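HTPA Reductase (Selaginella moellendorffii, PDB 5U5N) probably catalyses the NAD(P)H-dependent reduction of 4-hydroxy-tetrahydrodipicolinate to tetrahydrodipicolinate, a step of lysine biosynthesis in plants. Local coordinates at residues L29-T37 and V64-V75. Sequence-based numbering, arbitrary orientation.
Sequences LRLVPLSLT and VVKEVITEYPNV. With NAD (nicotinamide-adenine-dinucleotide), chain C.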
loop_
_atom_site.group_PDB
_atom_site.type_symbol
_atom_site.label_atom_id
_atom_site.label_comp_id
_atom_site.label_asym_id
_atom_site.label_seq_id
_atom_site.Cartn_x
_atom_site.Cartn_y
_atom_site.Cartn_z
ATOM N N LEU A 29 -7.732 20.410 21.821
ATOM C CA LEU A 29 -6.614 21.334 21.935
ATOM C C LEU A 29 -7.123 22.665 22.423
ATOM O O LEU A 29 -8.236 23.023 22.172
ATOM C CB LEU A 29 -5.910 21.528 20.600
ATOM C CG LEU A 29 -5.077 20.322 20.228
ATOM C CD1 LEU A 29 -4.448 20.566 18.865
ATOM C CD2 LEU A 29 -3.989 20.092 21.282
ATOM N N ARG A 30 -6.274 23.373 23.144
ATOM C CA ARG A 30 -6.530 24.739 23.555
ATOM C C ARG A 30 -6.205 25.752 22.415
ATOM O O ARG A 30 -5.062 25.886 21.995
ATOM C CB ARG A 30 -5.665 25.031 24.749
ATOM C CG ARG A 30 -5.976 26.356 25.362
ATOM C CD ARG A 30 -5.206 26.410 26.622
ATOM N NE ARG A 30 -5.794 27.359 27.537
ATOM C CZ ARG A 30 -5.258 27.647 28.696
ATOM N NH1 ARG A 30 -4.122 27.055 29.086
ATOM N NH2 ARG A 30 -5.869 28.512 29.472
ATOM N N LEU A 31 -7.238 26.441 21.937
ATOM C CA LEU A 31 -7.141 27.468 20.917
ATOM C C LEU A 31 -6.913 28.834 21.574
ATOM O O LEU A 31 -7.776 29.345 22.315
ATOM C CB LEU A 31 -8.434 27.516 20.075
ATOM C CG LEU A 31 -8.503 28.526 18.934
ATOM C CD1 LEU A 31 -7.549 28.163 17.821
ATOM C CD2 LEU A 31 -9.896 28.676 18.383
ATOM N N VAL A 32 -5.772 29.441 21.256
ATOM C CA VAL A 32 -5.423 30.777 21.737
ATOM C C VAL A 32 -6.449 31.733 21.113
ATOM O O VAL A 32 -6.654 31.688 19.909
ATOM C CB VAL A 32 -3.976 31.120 21.325
ATOM C CG1 VAL A 32 -3.661 32.573 21.626
ATOM C CG2 VAL A 32 -2.996 30.221 22.052
ATOM N N PRO A 33 -7.139 32.582 21.923
ATOM C CA PRO A 33 -8.204 33.398 21.349
ATOM C C PRO A 33 -7.692 34.692 20.686
ATOM O O PRO A 33 -8.315 35.763 20.819
ATOM C CB PRO A 33 -9.065 33.699 22.567
ATOM C CG PRO A 33 -8.061 33.876 23.642
ATOM C CD PRO A 33 -6.996 32.850 23.368
ATOM N N LEU A 34 -6.583 34.581 19.958
ATOM C CA LEU A 34 -6.060 35.632 19.080
ATOM C C LEU A 34 -5.636 35.019 17.774
ATOM O O LEU A 34 -5.151 33.912 17.750
ATOM C CB LEU A 34 -4.873 36.336 19.725
ATOM C CG LEU A 34 -5.226 37.215 20.917
ATOM C CD1 LEU A 34 -4.075 37.347 21.868
ATOM C CD2 LEU A 34 -5.637 38.579 20.449
ATOM N N SER A 35 -5.868 35.732 16.688
ATOM C CA SER A 35 -5.487 35.319 15.357
ATOM C C SER A 35 -5.043 36.544 14.560
ATOM O O SER A 35 -5.352 37.693 14.925
ATOM C CB SER A 35 -6.676 34.630 14.681
ATOM O OG SER A 35 -6.294 34.025 13.443
ATOM N N LEU A 36 -4.283 36.299 13.502
ATOM C CA LEU A 36 -3.791 37.343 12.612
ATOM C C LEU A 36 -4.420 37.093 11.263
ATOM O O LEU A 36 -4.457 35.935 10.785
ATOM C CB LEU A 36 -2.269 37.299 12.549
ATOM C CG LEU A 36 -1.613 37.807 13.828
ATOM C CD1 LEU A 36 -0.153 37.454 13.901
ATOM C CD2 LEU A 36 -1.746 39.328 13.935
ATOM N N THR A 37 -4.986 38.140 10.677
ATOM C CA THR A 37 -5.629 38.056 9.372
ATOM C C THR A 37 -4.795 38.892 8.417
ATOM O O THR A 37 -3.813 39.529 8.836
ATOM C CB THR A 37 -7.140 38.432 9.414
ATOM O OG1 THR A 37 -7.746 38.139 8.152
ATOM C CG2 THR A 37 -7.377 39.910 9.773
ATOM N N VAL A 64 0.296 41.690 19.129
ATOM C CA VAL A 64 -0.485 40.475 19.241
ATOM C C VAL A 64 0.357 39.316 19.830
ATOM O O VAL A 64 -0.084 38.664 20.757
ATOM C CB VAL A 64 -1.121 40.119 17.896
ATOM C CG1 VAL A 64 -1.623 38.681 17.862
ATOM C CG2 VAL A 64 -2.219 41.099 17.617
ATOM N N VAL A 65 1.578 39.138 19.330
ATOM C CA VAL A 65 2.426 38.005 19.723
ATOM C C VAL A 65 2.966 38.157 21.158
ATOM O O VAL A 65 3.101 37.159 21.856
ATOM C CB VAL A 65 3.542 37.726 18.663
ATOM C CG1 VAL A 65 4.635 36.829 19.197
ATOM C CG2 VAL A 65 2.935 37.079 17.441
ATOM N N LYS A 66 3.246 39.385 21.592
ATOM C CA LYS A 66 3.603 39.655 22.985
ATOM C C LYS A 66 2.472 39.264 23.935
ATOM O O LYS A 66 2.704 38.810 25.053
ATOM C CB LYS A 66 3.914 41.155 23.197
ATOM C CG LYS A 66 4.425 41.518 24.598
ATOM C CD LYS A 66 5.696 40.781 25.020
ATOM C CE LYS A 66 6.847 40.921 24.017
ATOM N NZ LYS A 66 8.114 40.397 24.572
ATOM N N GLU A 67 1.250 39.503 23.491
ATOM C CA GLU A 67 0.071 39.165 24.263
ATOM C C GLU A 67 -0.119 37.647 24.310
ATOM O O GLU A 67 -0.394 37.090 25.379
ATOM C CB GLU A 67 -1.153 39.842 23.645
ATOM C CG GLU A 67 -2.334 39.903 24.600
ATOM C CD GLU A 67 -3.586 40.512 23.980
ATOM O OE1 GLU A 67 -4.684 39.987 24.321
ATOM O OE2 GLU A 67 -3.491 41.502 23.182
ATOM N N VAL A 68 0.046 36.985 23.165
ATOM C CA VAL A 68 -0.065 35.513 23.118
ATOM C C VAL A 68 1.028 34.882 23.953
ATOM O O VAL A 68 0.752 34.013 24.759
ATOM C CB VAL A 68 -0.003 34.956 21.682
ATOM C CG1 VAL A 68 0.088 33.451 21.678
ATOM C CG2 VAL A 68 -1.214 35.373 20.879
ATOM N N ILE A 69 2.265 35.318 23.758
ATOM C CA ILE A 69 3.392 34.758 24.482
ATOM C C ILE A 69 3.287 34.928 26.011
ATOM O O ILE A 69 3.624 33.999 26.729
ATOM C CB ILE A 69 4.738 35.240 23.888
ATOM C CG1 ILE A 69 5.094 34.420 22.648
ATOM C CG2 ILE A 69 5.885 35.158 24.874
ATOM C CD1 ILE A 69 5.660 33.019 22.927
ATOM N N THR A 70 2.821 36.069 26.527
ATOM C CA THR A 70 2.727 36.216 27.998
ATOM C C THR A 70 1.624 35.302 28.628
ATOM O O THR A 70 1.820 34.801 29.735
ATOM C CB THR A 70 2.679 37.697 28.502
ATOM O OG1 THR A 70 1.540 38.361 27.970
ATOM C CG2 THR A 70 3.968 38.478 28.095
ATOM N N GLU A 71 0.510 35.049 27.931
ATOM C CA GLU A 71 -0.523 34.138 28.465
ATOM C C GLU A 71 -0.303 32.669 28.063
ATOM O O GLU A 71 -0.674 31.791 28.805
ATOM C CB GLU A 71 -1.959 34.600 28.106
ATOM C CG GLU A 71 -2.430 35.839 28.899
ATOM C CD GLU A 71 -3.955 35.918 29.168
ATOM O OE1 GLU A 71 -4.662 34.880 29.027
ATOM O OE2 GLU A 71 -4.432 37.030 29.531
ATOM N N TYR A 72 0.286 32.420 26.898
ATOM C CA TYR A 72 0.475 31.058 26.351
ATOM C C TYR A 72 1.919 30.875 25.870
ATOM O O TYR A 72 2.178 30.817 24.653
ATOM C CB TYR A 72 -0.467 30.850 25.185
ATOM C CG TYR A 72 -1.899 31.145 25.489
ATOM C CD1 TYR A 72 -2.716 30.192 26.080
ATOM C CD2 TYR A 72 -2.449 32.374 25.188
ATOM C CE1 TYR A 72 -4.037 30.479 26.395
ATOM C CE2 TYR A 72 -3.770 32.650 25.438
ATOM C CZ TYR A 72 -4.560 31.707 26.057
ATOM O OH TYR A 72 -5.881 32.000 26.292
ATOM N N PRO A 73 2.870 30.804 26.824
ATOM C CA PRO A 73 4.283 30.693 26.441
ATOM C C PRO A 73 4.602 29.493 25.531
ATOM O O PRO A 73 5.507 29.578 24.732
ATOM C CB PRO A 73 5.012 30.526 27.783
ATOM C CG PRO A 73 4.051 30.937 28.829
ATOM C CD PRO A 73 2.678 30.730 28.282
ATOM N N ASN A 74 3.854 28.401 25.658
ATOM C CA ASN A 74 4.125 27.187 24.898
ATOM C C ASN A 74 3.400 27.119 23.575
ATOM O O ASN A 74 3.350 26.039 22.961
ATOM C CB ASN A 74 3.766 25.968 25.741
ATOM C CG ASN A 74 4.467 25.977 27.063
ATOM O OD1 ASN A 74 5.662 26.303 27.154
ATOM N ND2 ASN A 74 3.719 25.657 28.121
ATOM N N VAL A 75 2.851 28.245 23.120
ATOM C CA VAL A 75 2.069 28.286 21.908
ATOM C C VAL A 75 2.841 27.743 20.702
ATOM O O VAL A 75 4.052 27.945 20.590
ATOM C CB VAL A 75 1.573 29.711 21.585
ATOM C CG1 VAL A 75 2.733 30.624 21.252
ATOM C CG2 VAL A 75 0.549 29.679 20.458
HETATM P PA NAD C . -8.302 31.599 2.089
HETATM O O1A NAD C . -8.117 32.572 0.938
HETATM O O2A NAD C . -9.666 31.039 2.441
HETATM O O5B NAD C . -7.715 32.221 3.433
HETATM C C5B NAD C . -6.369 32.634 3.566
HETATM C C4B NAD C . -6.378 33.746 4.607
HETATM O O4B NAD C . -5.056 34.185 4.916
HETATM C C3B NAD C . -7.170 34.976 4.163
HETATM O O3B NAD C . -8.388 35.055 4.925
HETATM C C2B NAD C . -6.206 36.158 4.357
HETATM O O2B NAD C . -6.876 37.342 4.846
HETATM C C1B NAD C . -5.130 35.565 5.288
HETATM N N9A NAD C . -3.768 36.164 5.269
HETATM C C8A NAD C . -3.093 36.637 4.200
HETATM N N7A NAD C . -1.877 37.099 4.570
HETATM C C5A NAD C . -1.748 36.914 5.896
HETATM C C6A NAD C . -0.718 37.195 6.919
HETATM N N6A NAD C . 0.458 37.766 6.580
HETATM N N1A NAD C . -0.969 36.853 8.202
HETATM C C2A NAD C . -2.138 36.287 8.572
HETATM N N3A NAD C . -3.128 36.014 7.687
HETATM C C4A NAD C . -2.994 36.295 6.358
HETATM O O3 NAD C . -7.236 30.408 1.845
HETATM P PN NAD C . -7.495 28.861 2.263
HETATM O O1N NAD C . -8.592 28.371 1.347
HETATM O O2N NAD C . -7.667 28.767 3.767
HETATM O O5D NAD C . -6.042 28.254 1.909
HETATM C C5D NAD C . -4.893 28.770 2.573
HETATM C C4D NAD C . -3.591 28.161 2.068
HETATM O O4D NAD C . -3.501 26.806 2.521
HETATM C C3D NAD C . -3.461 28.133 0.538
HETATM O O3D NAD C . -2.130 28.481 0.119
HETATM C C2D NAD C . -3.770 26.693 0.177
HETATM O O2D NAD C . -3.086 26.234 -0.990
HETATM C C1D NAD C . -3.250 25.948 1.399
HETATM N N1N NAD C . -3.787 24.586 1.599
HETATM C C2N NAD C . -2.892 23.643 1.947
HETATM C C3N NAD C . -3.259 22.321 2.181
HETATM C C7N NAD C . -2.216 21.285 2.556
HETATM O O7N NAD C . -2.435 20.116 2.283
HETATM N N7N NAD C . -1.064 21.618 3.162
HETATM C C4N NAD C . -4.607 21.988 2.038
HETATM C C5N NAD C . -5.531 22.965 1.676
HETATM C C6N NAD C . -5.096 24.271 1.459
HETATM O O HOH W 1 -7.588 29.158 26.486
#
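Val-32 lays its CG2 methyl over one face of the Tyr-72 ring, a CH-pi contact 3.9 Å from CG2 to the ring centroid. The pair belongs to the Rossmann-type NAD-binding domain, where strand 34-37 runs nearly antiparallel to the helical residues 64-71, their axes 155° apart: a worked example of segments joined mainly by apolar side chains, with no direct hydrogen bond between them. Tyr-72 is the first residue to leave the helical conformation, and its CG stands anti to the carbonyl carbon (chi1 -53°), which brings the ring against Val-32. Arg-30 meets the ring edge with its guanidinium turned 89° from it, Tyr-72 CE1 lying over the guanidinium face, 3.8 Å from NE; a water accepts from NE and bonds Tyr-72 OH weakly. Pro-33 CD approaches the phenol obliquely. With an alanine here in place of Tyr-72, Val-32 CG2 would probably lose the ring face it packs on, and a gap would open beside Pro-33. Along the strand, Leu-34 CD1 packs 3.6 Å from Val-68 CG2 and touches Glu-67 OE1, whose carboxylate partner OE2 is salt-bridged to Arg-56. Leu-36 and Val-64 meet tip to tip, CD2 to CG1, next to the cofactor: Leu-36 O lies 3.2 Å from NAD C2A.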